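PDB 5GVW: glycosyl transferase family 8 from Streptococcus pneumoniae, which transfers galactose from UDP-galactose to the terminal glucose of the serine-rich repeat protein PsrP already modified with GlcNAc and glucose. Local coordinates for residues Val8-Asp13 with Leu103-Asp108; Thr4-Val9 with Asp114-Phe119; Glu125-Ala130 with Lys151-Glu156. All blocks are in the same frame, centred on the assembly; numbering follows the deposited sequence.

How the interactions relate
Interactions 1 and 2 both use strand 6-11 and share Val8 and Val9. Interaction 1 lies deep in the chain, a parallel strand pair held by backbone hydrogen bonds and leading at its C-terminal end into the manganese site. Interaction 2, also buried, sets helix 116-119 on the same strand through ring and aliphatic packing, its polar rim bridged by water. The two touch where Leu103 CD2 packs against Leu118 and Phe119. Interaction 3 is nearer the surface and separate, with nearest atoms about 6 Å from either of the others. It reaches the same sheet through strand 128-132, two places along from strand 101-105, and combines a salt bridge with an indole hydrogen bond.

Interaction 1: residues Val8-Asp13 with Leu103-Asp108; sequences VVFAGD and LYLDSD. With MN (manganese (II) ion), chain E.
Val9 and Tyr104 pair as parallel neighbours at the middle of this contact. Val9 N donates to Leu103 O (3.0 Å), and Val9 O receives Leu105 N (2.9 Å), so Val9 is gripped through both of its polar backbone atoms. Tyr104 holds CG anti to its own backbone N (chi1 169°), which lays the ring alongside Val9 O toward Ala11. Tyr104 CB lies beside Val9 CG1, CD1 comes within 3.4 Å of Val9 O, and CE1 meets Ala11 CB at the rim of the ring. At the tip, Tyr104 OH donates to Asp106 OD1 (2.6 Å) on that oxygen's anti lone pair, in the plane of the ring. This is the central strand pair of a GT-A fold, and Asp106-Ser107-Asp108 is its DXD motif, placed just where strand 101-105 ends. With OD1 held by Tyr104 and by a salt bridge to Arg90, Asp106 turns OD2 to the manganese ion at 2.5 Å. Asp108 meets the metal with both carboxylate oxygens, and His227, close to Asp106, probably completes the site. A water joins Ala11 O (2.9 Å) to Ser107 OG, two residues that probably line the UDP site. On the other face of the sheet, Phe10 and Leu105 run alongside each other, with Phe10 CZ 3.6 Å from Leu105 CD1, while Asp106 O sits at the edge of the Phe10 ring.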
loop_
_atom_site.group_PDB
_atom_site.type_symbol
_atom_site.label_atom_id
_atom_site.label_comp_id
_atom_site.label_asym_id
_atom_site.label_seq_id
_atom_site.Cartn_x
_atom_site.Cartn_y
_atom_site.Cartn_z
ATOM N N VAL A 8 22.065 -5.821 -1.434
ATOM C CA VAL A 8 20.826 -6.182 -2.160
ATOM C C VAL A 8 20.234 -4.923 -2.814
ATOM O O VAL A 8 20.260 -3.847 -2.232
ATOM C CB VAL A 8 19.782 -6.864 -1.235
ATOM C CG1 VAL A 8 18.509 -7.235 -1.986
ATOM C CG2 VAL A 8 20.362 -8.122 -0.591
ATOM N N VAL A 9 19.716 -5.053 -4.026
ATOM C CA VAL A 9 19.141 -3.911 -4.733
ATOM C C VAL A 9 17.762 -4.311 -5.283
ATOM O O VAL A 9 17.621 -5.369 -5.905
ATOM C CB VAL A 9 20.093 -3.337 -5.809
ATOM C CG1 VAL A 9 20.577 -4.397 -6.788
ATOM C CG2 VAL A 9 19.433 -2.204 -6.569
ATOM N N PHE A 10 16.753 -3.503 -4.943
ATOM C CA PHE A 10 15.434 -3.546 -5.533
ATOM C C PHE A 10 15.281 -2.294 -6.382
ATOM O O PHE A 10 16.016 -1.318 -6.202
ATOM C CB PHE A 10 14.318 -3.518 -4.488
ATOM C CG PHE A 10 14.279 -4.706 -3.588
ATOM C CD1 PHE A 10 15.058 -4.754 -2.444
ATOM C CD2 PHE A 10 13.442 -5.770 -3.858
ATOM C CE1 PHE A 10 15.019 -5.844 -1.589
ATOM C CE2 PHE A 10 13.384 -6.867 -2.999
ATOM C CZ PHE A 10 14.179 -6.895 -1.865
ATOM N N ALA A 11 14.315 -2.332 -7.284
ATOM C CA ALA A 11 14.009 -1.235 -8.156
ATOM C C ALA A 11 12.512 -1.160 -8.355
ATOM O O ALA A 11 11.916 -2.064 -8.953
ATOM C CB ALA A 11 14.693 -1.413 -9.489
ATOM N N GLY A 12 11.893 -0.097 -7.843
ATOM C CA GLY A 12 10.492 0.162 -8.190
ATOM C C GLY A 12 9.903 1.456 -7.689
ATOM O O GLY A 12 10.332 1.956 -6.679
ATOM N N ASP A 13 8.904 1.974 -8.400
ATOM C CA ASP A 13 8.233 3.236 -8.031
ATOM C C ASP A 13 7.207 3.111 -6.882
ATOM O O ASP A 13 7.046 2.040 -6.295
ATOM C CB ASP A 13 7.664 3.930 -9.280
ATOM C CG ASP A 13 8.681 4.914 -9.917
ATOM O OD1 ASP A 13 9.812 5.066 -9.356
ATOM O OD2 ASP A 13 8.346 5.539 -10.970
ATOM N N LEU A 103 23.155 -8.556 -5.098
ATOM C CA LEU A 103 21.979 -9.361 -5.488
ATOM C C LEU A 103 20.819 -8.456 -5.937
ATOM O O LEU A 103 20.255 -7.742 -5.116
ATOM C CB LEU A 103 21.528 -10.246 -4.298
ATOM C CG LEU A 103 20.358 -11.224 -4.539
ATOM C CD1 LEU A 103 20.626 -12.157 -5.710
ATOM C CD2 LEU A 103 20.039 -12.060 -3.305
ATOM N N TYR A 104 20.469 -8.446 -7.221
ATOM C CA TYR A 104 19.253 -7.738 -7.647
ATOM C C TYR A 104 18.015 -8.602 -7.388
ATOM O O TYR A 104 18.051 -9.830 -7.588
ATOM C CB TYR A 104 19.264 -7.366 -9.128
ATOM C CG TYR A 104 17.897 -6.899 -9.551
ATOM C CD1 TYR A 104 17.461 -5.593 -9.283
ATOM C CD2 TYR A 104 16.994 -7.793 -10.101
ATOM C CE1 TYR A 104 16.185 -5.174 -9.634
ATOM C CE2 TYR A 104 15.716 -7.396 -10.440
ATOM C CZ TYR A 104 15.306 -6.087 -10.225
ATOM O OH TYR A 104 14.011 -5.745 -10.587
ATOM N N LEU A 105 16.917 -7.945 -6.999
ATOM C CA LEU A 105 15.632 -8.617 -6.767
ATOM C C LEU A 105 14.443 -7.797 -7.297
ATOM O O LEU A 105 14.259 -6.616 -6.967
ATOM C CB LEU A 105 15.401 -8.928 -5.271
ATOM C CG LEU A 105 16.329 -9.830 -4.454
ATOM C CD1 LEU A 105 15.880 -9.896 -2.996
ATOM C CD2 LEU A 105 16.405 -11.240 -4.985
ATOM N N ASP A 106 13.634 -8.453 -8.121
ATOM C CA ASP A 106 12.270 -8.019 -8.426
ATOM C C ASP A 106 11.472 -7.892 -7.142
ATOM O O ASP A 106 11.803 -8.548 -6.132
ATOM C CB ASP A 106 11.590 -9.028 -9.352
ATOM C CG ASP A 106 11.647 -8.627 -10.823
ATOM O OD1 ASP A 106 12.417 -7.723 -11.194
ATOM O OD2 ASP A 106 10.897 -9.246 -11.609
ATOM N N SER A 107 10.453 -7.028 -7.178
ATOM C CA SER A 107 9.596 -6.749 -5.999
ATOM C C SER A 107 8.299 -7.600 -5.948
ATOM O O SER A 107 7.569 -7.584 -4.948
ATOM C CB SER A 107 9.291 -5.252 -5.902
ATOM O OG SER A 107 8.908 -4.722 -7.154
ATOM N N ASP A 108 8.059 -8.368 -7.017
ATOM C CA ASP A 108 6.940 -9.306 -7.097
ATOM C C ASP A 108 7.340 -10.709 -6.608
ATOM O O ASP A 108 7.143 -11.680 -7.305
ATOM C CB ASP A 108 6.350 -9.330 -8.527
ATOM C CG ASP A 108 7.349 -9.786 -9.606
ATOM O OD1 ASP A 108 8.504 -9.311 -9.728
ATOM O OD2 ASP A 108 6.929 -10.626 -10.391
HETATM MN MN MN E . 8.598 -9.800 -12.320
HETATM O O HOH W 1 9.335 -3.398 -9.234
HETATM O O HOH W 2 8.285 -9.441 -14.775
#

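Interaction 2: residues Thr4-Val9 with Asp114-Phe119; sequences TKRAVV and DLTDLF
Phe119 offers one ring face to Arg6, whose CB stands almost exactly over the centroid at 3.8 Å in a CH-pi contact. At the edge of the same ring, Val8 CG2 meets Phe119 CE1 at 3.7 Å, the side chains crossing at about a right angle. The Arg6 guanidinium has Phe119 CD2 over one face, Arg6 CZ to Phe119 CD2 being 3.9 Å, and Thr116 CG2 at its edge, in plane, 3.5 Å from Arg6 NH2. Guanidinium and ring planes stand 40° apart, so the two groups lean on each other rather than stack flat. The arginine reaches this place by folding: CB and CG lie over the face, and bends at chi2 (85°) and chi3 (71°) fold the guanidinium back over the CD2-CE2 side of that same face. Its polar end is tied mainly to Ser32 O, through NH1. The same Arg6 NH1 also donates to a water (2.7 Å) that in turn donates to Asp114 OD1, linking two groups of opposite charge that do not touch directly. That oxygen has further work: it accepts from Thr116 N and from Thr116 OG1 (3.1 Å), both arriving from one side of the carboxylate plane. The backbone bond makes an Asx turn leading into helix 116-119, with Leu115 at its N-cap position. The short helix lies against the parallel strands 6-11 and 101-105 of the GT-A sheet, where Phe119 and Leu118 pack on Leu103. Helix 17-30 adjoins it, bringing Leu27 to both Val8 and Leu115, while Phe119 also touches Leu34 of strand 34-40.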
loop_
_atom_site.group_PDB
_atom_site.type_symbol
_atom_site.label_atom_id
_atom_site.label_comp_id
_atom_site.label_asym_id
_atom_site.label_seq_id
_atom_site.Cartn_x
_atom_site.Cartn_y
_atom_site.Cartn_z
ATOM N N THR A 4 29.473 -8.682 8.547
ATOM C CA THR A 4 29.442 -7.600 7.537
ATOM C C THR A 4 28.302 -7.777 6.540
ATOM O O THR A 4 27.816 -8.887 6.305
ATOM C CB THR A 4 30.763 -7.460 6.731
ATOM O OG1 THR A 4 31.008 -8.651 5.975
ATOM C CG2 THR A 4 31.960 -7.166 7.646
ATOM N N LYS A 5 27.931 -6.658 5.926
ATOM C CA LYS A 5 26.698 -6.522 5.169
ATOM C C LYS A 5 26.766 -7.167 3.787
ATOM O O LYS A 5 27.807 -7.126 3.129
ATOM C CB LYS A 5 26.354 -5.041 5.004
ATOM C CG LYS A 5 26.055 -4.284 6.289
ATOM C CD LYS A 5 26.324 -2.789 6.104
ATOM C CE LYS A 5 25.861 -1.941 7.282
ATOM N NZ LYS A 5 26.471 -2.330 8.588
ATOM N N ARG A 6 25.635 -7.753 3.378
ATOM C CA ARG A 6 25.427 -8.316 2.043
ATOM C C ARG A 6 24.598 -7.326 1.249
ATOM O O ARG A 6 23.552 -6.896 1.719
ATOM C CB ARG A 6 24.660 -9.639 2.133
ATOM C CG ARG A 6 25.478 -10.836 2.609
ATOM C CD ARG A 6 25.557 -10.933 4.111
ATOM N NE ARG A 6 24.274 -11.333 4.694
ATOM C CZ ARG A 6 23.902 -12.575 5.006
ATOM N NH1 ARG A 6 22.710 -12.774 5.549
ATOM N NH2 ARG A 6 24.698 -13.620 4.795
ATOM N N ALA A 7 25.051 -6.976 0.051
ATOM C CA ALA A 7 24.387 -5.951 -0.781
ATOM C C ALA A 7 23.193 -6.540 -1.487
ATOM O O ALA A 7 23.298 -7.627 -2.058
ATOM C CB ALA A 7 25.353 -5.364 -1.798
ATOM N N VAL A 8 22.065 -5.821 -1.434
ATOM C CA VAL A 8 20.826 -6.182 -2.160
ATOM C C VAL A 8 20.234 -4.923 -2.814
ATOM O O VAL A 8 20.260 -3.847 -2.232
ATOM C CB VAL A 8 19.782 -6.864 -1.235
ATOM C CG1 VAL A 8 18.509 -7.235 -1.986
ATOM C CG2 VAL A 8 20.362 -8.122 -0.591
ATOM N N VAL A 9 19.716 -5.053 -4.026
ATOM C CA VAL A 9 19.141 -3.911 -4.733
ATOM C C VAL A 9 17.762 -4.311 -5.283
ATOM O O VAL A 9 17.621 -5.369 -5.905
ATOM C CB VAL A 9 20.093 -3.337 -5.809
ATOM C CG1 VAL A 9 20.577 -4.397 -6.788
ATOM C CG2 VAL A 9 19.433 -2.204 -6.569
ATOM N N ASP A 114 17.105 -18.676 4.432
ATOM C CA ASP A 114 18.510 -18.296 4.378
ATOM C C ASP A 114 19.011 -18.256 2.922
ATOM O O ASP A 114 18.831 -19.224 2.175
ATOM C CB ASP A 114 19.314 -19.336 5.160
ATOM C CG ASP A 114 20.554 -18.785 5.744
ATOM O OD1 ASP A 114 21.169 -17.874 5.129
ATOM O OD2 ASP A 114 20.908 -19.303 6.835
ATOM N N LEU A 115 19.628 -17.144 2.532
ATOM C CA LEU A 115 20.204 -16.995 1.195
ATOM C C LEU A 115 21.747 -17.059 1.130
ATOM O O LEU A 115 22.302 -16.756 0.066
ATOM C CB LEU A 115 19.723 -15.679 0.574
ATOM C CG LEU A 115 18.245 -15.559 0.259
ATOM C CD1 LEU A 115 17.954 -14.172 -0.285
ATOM C CD2 LEU A 115 17.794 -16.617 -0.737
ATOM N N THR A 116 22.430 -17.473 2.216
ATOM C CA THR A 116 23.927 -17.489 2.244
ATOM C C THR A 116 24.557 -18.209 1.048
ATOM O O THR A 116 25.505 -17.707 0.446
ATOM C CB THR A 116 24.548 -18.120 3.520
ATOM O OG1 THR A 116 23.715 -19.178 3.999
ATOM C CG2 THR A 116 24.723 -17.095 4.615
ATOM N N ASP A 117 24.032 -19.374 0.686
ATOM C CA ASP A 117 24.587 -20.106 -0.456
ATOM C C ASP A 117 24.559 -19.221 -1.711
ATOM O O ASP A 117 25.483 -19.271 -2.504
ATOM C CB ASP A 117 23.879 -21.460 -0.697
ATOM C CG ASP A 117 24.073 -22.475 0.468
ATOM O OD1 ASP A 117 24.807 -22.170 1.437
ATOM O OD2 ASP A 117 23.471 -23.584 0.413
ATOM N N LEU A 118 23.520 -18.394 -1.850
ATOM C CA LEU A 118 23.399 -17.444 -2.964
ATOM C C LEU A 118 24.314 -16.242 -2.842
ATOM O O LEU A 118 24.946 -15.844 -3.819
ATOM C CB LEU A 118 21.965 -16.943 -3.098
ATOM C CG LEU A 118 21.670 -15.940 -4.219
ATOM C CD1 LEU A 118 21.816 -16.581 -5.587
ATOM C CD2 LEU A 118 20.273 -15.380 -4.038
ATOM N N PHE A 119 24.351 -15.632 -1.668
ATOM C CA PHE A 119 25.239 -14.481 -1.433
ATOM C C PHE A 119 26.728 -14.851 -1.616
ATOM O O PHE A 119 27.479 -14.094 -2.235
ATOM C CB PHE A 119 25.037 -13.898 -0.017
ATOM C CG PHE A 119 23.763 -13.100 0.171
ATOM C CD1 PHE A 119 23.410 -12.069 -0.721
ATOM C CD2 PHE A 119 22.951 -13.326 1.292
ATOM C CE1 PHE A 119 22.252 -11.328 -0.531
ATOM C CE2 PHE A 119 21.799 -12.581 1.492
ATOM C CZ PHE A 119 21.444 -11.587 0.575
HETATM O O HOH W 3 21.757 -15.224 5.121
#

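Interaction 3: residues Glu125-Ala130 with Lys151-Glu156; sequences ENYLAA and KKWGSE
Lys152 crosses Tyr127 at about a right angle, its straight chain laid over one face of the ring. The contact packs helix 150-155 against the start of strand 128-132 in the GT-A sheet; strand 146-149, which leads into that helix, runs antiparallel beside strand 128-132. Lys152 CG touches Tyr127 CE1 at 3.6 Å, and Lys152 CE rides 3.7 Å above the ring plane, displaced toward the hydroxyl end. Lys152 NZ stands well above the ring, 5.2 Å from the Tyr127 centroid, so any cation-pi attraction is weak at most. CG anti to the backbone N (chi1 -160°) and an extended chain beyond carry Lys152 NZ to Glu125 OE2, where a 2.9 Å salt bridge arrives on the anti side of the carboxylate. Glu125 is exposed and bends at chi2 to offer that oxygen. At the rim of the tyrosine ring, Glu156 CB lies near the plane and its CG approaches Tyr127 OH. Trp153 takes a deeper course, turning its indole edge to the backbone: Trp153 NE1 donates to Tyr127 O at 2.9 Å, from above the carbonyl plane and with a bent N-H...O angle of 138°. Phe185 meets both the Trp153 and Tyr127 rings, and Ile158 of helix 158-167 touches both residues as well. Further along the indole edge, in its plane, Leu128 CD2 rests 4.0 Å from Trp153 CZ2.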
loop_
_atom_site.group_PDB
_atom_site.type_symbol
_atom_site.label_atom_id
_atom_site.label_comp_id
_atom_site.label_asym_id
_atom_site.label_seq_id
_atom_site.Cartn_x
_atom_site.Cartn_y
_atom_site.Cartn_z
ATOM N N GLU A 125 34.666 -14.975 -13.376
ATOM C CA GLU A 125 34.628 -13.916 -14.394
ATOM C C GLU A 125 33.278 -13.803 -15.097
ATOM O O GLU A 125 33.157 -13.074 -16.097
ATOM C CB GLU A 125 35.748 -14.128 -15.432
ATOM C CG GLU A 125 37.171 -14.143 -14.854
ATOM C CD GLU A 125 37.506 -12.911 -14.011
ATOM O OE1 GLU A 125 37.990 -13.092 -12.854
ATOM O OE2 GLU A 125 37.261 -11.771 -14.494
ATOM N N ASN A 126 32.260 -14.510 -14.590
ATOM C CA ASN A 126 30.899 -14.283 -15.052
ATOM C C ASN A 126 30.395 -12.872 -14.628
ATOM O O ASN A 126 30.611 -12.437 -13.507
ATOM C CB ASN A 126 29.962 -15.391 -14.550
ATOM C CG ASN A 126 30.215 -16.739 -15.228
ATOM O OD1 ASN A 126 30.544 -17.722 -14.564
ATOM N ND2 ASN A 126 30.029 -16.791 -16.553
ATOM N N TYR A 127 29.775 -12.155 -15.561
ATOM C CA TYR A 127 29.174 -10.845 -15.282
ATOM C C TYR A 127 27.993 -10.891 -14.273
ATOM O O TYR A 127 27.770 -9.941 -13.511
ATOM C CB TYR A 127 28.704 -10.214 -16.598
ATOM C CG TYR A 127 29.828 -9.597 -17.403
ATOM C CD1 TYR A 127 30.258 -8.298 -17.134
ATOM C CD2 TYR A 127 30.451 -10.286 -18.434
ATOM C CE1 TYR A 127 31.279 -7.698 -17.860
ATOM C CE2 TYR A 127 31.476 -9.689 -19.178
ATOM C CZ TYR A 127 31.891 -8.387 -18.876
ATOM O OH TYR A 127 32.901 -7.746 -19.569
ATOM N N LEU A 128 27.240 -11.989 -14.302
ATOM C CA LEU A 128 26.141 -12.241 -13.378
ATOM C C LEU A 128 25.920 -13.720 -13.228
ATOM O O LEU A 128 26.471 -14.504 -13.989
ATOM C CB LEU A 128 24.837 -11.594 -13.876
ATOM C CG LEU A 128 24.294 -12.006 -15.252
ATOM C CD1 LEU A 128 23.281 -13.140 -15.162
ATOM C CD2 LEU A 128 23.628 -10.830 -15.940
ATOM N N ALA A 129 25.116 -14.077 -12.230
ATOM C CA ALA A 129 24.454 -15.382 -12.137
ATOM C C ALA A 129 22.932 -15.219 -12.194
ATOM O O ALA A 129 22.372 -14.357 -11.520
ATOM C CB ALA A 129 24.833 -16.088 -10.846
ATOM N N ALA A 130 22.268 -16.073 -12.973
ATOM C CA ALA A 130 20.792 -16.069 -13.093
ATOM C C ALA A 130 20.176 -17.482 -13.268
ATOM O O ALA A 130 20.843 -18.456 -13.701
ATOM C CB ALA A 130 20.357 -15.143 -14.234
ATOM N N LYS A 151 31.442 -4.774 -9.498
ATOM C CA LYS A 151 32.802 -4.349 -9.841
ATOM C C LYS A 151 33.055 -4.409 -11.340
ATOM O O LYS A 151 33.566 -3.468 -11.925
ATOM C CB LYS A 151 33.860 -5.208 -9.139
ATOM C CG LYS A 151 35.219 -4.520 -9.098
ATOM C CD LYS A 151 36.400 -5.471 -9.129
ATOM C CE LYS A 151 37.698 -4.677 -9.197
ATOM N NZ LYS A 151 37.951 -3.900 -7.948
ATOM N N LYS A 152 32.663 -5.515 -11.948
ATOM C CA LYS A 152 32.829 -5.710 -13.386
ATOM C C LYS A 152 31.802 -4.933 -14.226
ATOM O O LYS A 152 32.140 -4.445 -15.295
ATOM C CB LYS A 152 32.819 -7.214 -13.707
ATOM C CG LYS A 152 33.451 -7.573 -15.043
ATOM C CD LYS A 152 34.070 -8.969 -15.072
ATOM C CE LYS A 152 34.581 -9.292 -16.473
ATOM N NZ LYS A 152 35.540 -10.424 -16.454
ATOM N N TRP A 153 30.564 -4.816 -13.745
ATOM C CA TRP A 153 29.553 -3.949 -14.391
ATOM C C TRP A 153 30.025 -2.498 -14.435
ATOM O O TRP A 153 29.887 -1.833 -15.453
ATOM C CB TRP A 153 28.190 -4.015 -13.687
ATOM C CG TRP A 153 27.391 -5.231 -14.017
ATOM C CD1 TRP A 153 27.842 -6.513 -14.062
ATOM C CD2 TRP A 153 25.985 -5.291 -14.311
ATOM N NE1 TRP A 153 26.815 -7.369 -14.388
ATOM C CE2 TRP A 153 25.663 -6.645 -14.546
ATOM C CE3 TRP A 153 24.969 -4.334 -14.410
ATOM C CZ2 TRP A 153 24.365 -7.067 -14.865
ATOM C CZ3 TRP A 153 23.673 -4.759 -14.744
ATOM C CH2 TRP A 153 23.390 -6.110 -14.966
ATOM N N GLY A 154 30.585 -2.033 -13.323
ATOM C CA GLY A 154 31.190 -0.700 -13.247
ATOM C C GLY A 154 32.457 -0.596 -14.086
ATOM O O GLY A 154 32.511 0.175 -15.056
ATOM N N SER A 155 33.455 -1.411 -13.737
ATOM C CA SER A 155 34.735 -1.425 -14.471
ATOM C C SER A 155 34.606 -1.667 -16.009
ATOM O O SER A 155 35.461 -1.207 -16.758
ATOM C CB SER A 155 35.789 -2.367 -13.820
ATOM O OG SER A 155 35.918 -3.619 -14.479
ATOM N N GLU A 156 33.557 -2.352 -16.477
ATOM C CA GLU A 156 33.372 -2.551 -17.931
ATOM C C GLU A 156 32.241 -1.725 -18.588
ATOM O O GLU A 156 31.828 -2.046 -19.709
ATOM C CB GLU A 156 33.243 -4.051 -18.274
ATOM C CG GLU A 156 34.496 -4.889 -17.999
ATOM C CD GLU A 156 35.727 -4.394 -18.748
ATOM O OE1 GLU A 156 35.602 -3.997 -19.935
ATOM O OE2 GLU A 156 36.826 -4.402 -18.141
#